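Local coordinates for nucleotidyltransferase-like protein (Exiguobacterium sibiricum, PDB 3C18) that is of unproven function but is probably a nucleotidyltransferase-like enzyme with a helix-turn-helix domain, at residues Ser247-Thr250 with Glu251-Val254. Sequence-based numbering, arbitrary orientation.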
# COMPACT_ATOMS: atom_id res chain seq x y z
N SER A 247 17.14 -10.20 -6.93
CA SER A 247 17.06 -8.92 -6.21
C SER A 247 16.38 -7.82 -7.01
O SER A 247 15.57 -7.04 -6.46
CB SER A 247 18.44 -8.49 -5.71
OG SER A 247 19.25 -8.15 -6.80
N ARG A 248 16.61 -7.82 -8.31
CA ARG A 248 16.05 -6.75 -9.15
C ARG A 248 14.53 -6.80 -9.24
O ARG A 248 13.87 -5.85 -9.73
CB ARG A 248 16.65 -6.74 -10.54
CG ARG A 248 18.13 -6.38 -10.56
CD ARG A 248 18.66 -6.36 -11.97
NE ARG A 248 18.03 -5.27 -12.73
CZ ARG A 248 18.07 -5.16 -14.06
NH1 ARG A 248 18.69 -6.09 -14.78
NH2 ARG A 248 17.47 -4.13 -14.67
N LEU A 249 13.98 -7.90 -8.76
CA LEU A 249 12.50 -8.12 -8.84
C LEU A 249 11.83 -8.01 -7.48
O LEU A 249 10.67 -8.31 -7.31
CB LEU A 249 12.21 -9.48 -9.44
CG LEU A 249 12.68 -9.68 -10.89
CD1 LEU A 249 12.43 -11.11 -11.37
CD2 LEU A 249 11.99 -8.60 -11.80
N THR A 250 12.59 -7.55 -6.52
CA THR A 250 12.13 -7.45 -5.12
C THR A 250 10.79 -6.76 -4.99
O THR A 250 9.90 -7.21 -4.31
CB THR A 250 13.11 -6.62 -4.26
OG1 THR A 250 14.32 -7.36 -4.06
CG2 THR A 250 12.49 -6.25 -2.90
N GLU A 251 10.69 -5.63 -5.65
CA GLU A 251 9.47 -4.80 -5.55
C GLU A 251 8.29 -5.43 -6.26
O GLU A 251 7.15 -5.03 -6.05
CB GLU A 251 9.71 -3.41 -6.12
CG GLU A 251 10.82 -2.62 -5.41
CD GLU A 251 10.49 -2.32 -3.94
OE1 GLU A 251 9.30 -2.18 -3.59
OE2 GLU A 251 11.45 -2.21 -3.15
N LEU A 252 8.57 -6.44 -7.07
CA LEU A 252 7.52 -7.06 -7.86
C LEU A 252 7.10 -8.39 -7.28
O LEU A 252 6.20 -9.02 -7.80
CB LEU A 252 7.98 -7.27 -9.30
CG LEU A 252 8.03 -6.05 -10.22
CD1 LEU A 252 8.77 -6.40 -11.53
CD2 LEU A 252 6.61 -5.56 -10.47
N LYS A 253 7.72 -8.80 -6.18
CA LYS A 253 7.41 -10.14 -5.61
C LYS A 253 5.92 -10.37 -5.46
O LYS A 253 5.39 -11.43 -5.79
CB LYS A 253 8.10 -10.39 -4.26
CG LYS A 253 9.57 -10.64 -4.36
CD LYS A 253 10.22 -10.89 -3.00
CE LYS A 253 9.72 -12.13 -2.27
NZ LYS A 253 10.65 -12.48 -1.11
N VAL A 254 5.24 -9.36 -4.98
CA VAL A 254 3.84 -9.53 -4.61
C VAL A 254 2.96 -9.84 -5.79
O VAL A 254 1.88 -10.47 -5.65
CB VAL A 254 3.29 -8.30 -3.87
CG1 VAL A 254 1.78 -8.33 -3.83
CG2 VAL A 254 3.86 -8.29 -2.45
O HOH W 1 12.52 -4.60 -7.58
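Leu249 and Leu252 meet on the buried side of this 3-10 turn. One methyl of each does the touching, with Leu249 CD2 lying 3.9 Å from Leu252 CD1. In both leucines CG stands anti to the carbonyl carbon (chi1 -64° and -76°); with the two residues three positions apart round the turn, this carries both branched ends to one side. There Tyr226 of helix 220-231 packs on both. Leu252 also reaches Leu125 of helix 116-142, and Leu249 reaches Leu243. The backbone hydrogen bond between the pair, Leu252 N to Leu249 O, is short at 2.8 Å but bent to 146°. The turn joins helix 240-245 to helix 253-265 in the helix-turn-helix domain. The next hydrogen bond, Lys253 N to Thr250 O, is longer at 3.3 Å, though straighter. Lys253 CG passes 3.4 Å from that same Thr250 O. Beyond CG the lysine bends at chi3, and NZ donates a hydrogen bond to the backbone O of Trp53 of the second subunit. The other side is looser. Thr250 is exposed, and its OG1 donates to Ser247 O at 2.7 Å, in the carbonyl plane. Ser247 O also accepts from Thr250 N. A water links Arg248 O to Glu251 N, and the Glu251 carboxylate forms a salt bridge with Arg77.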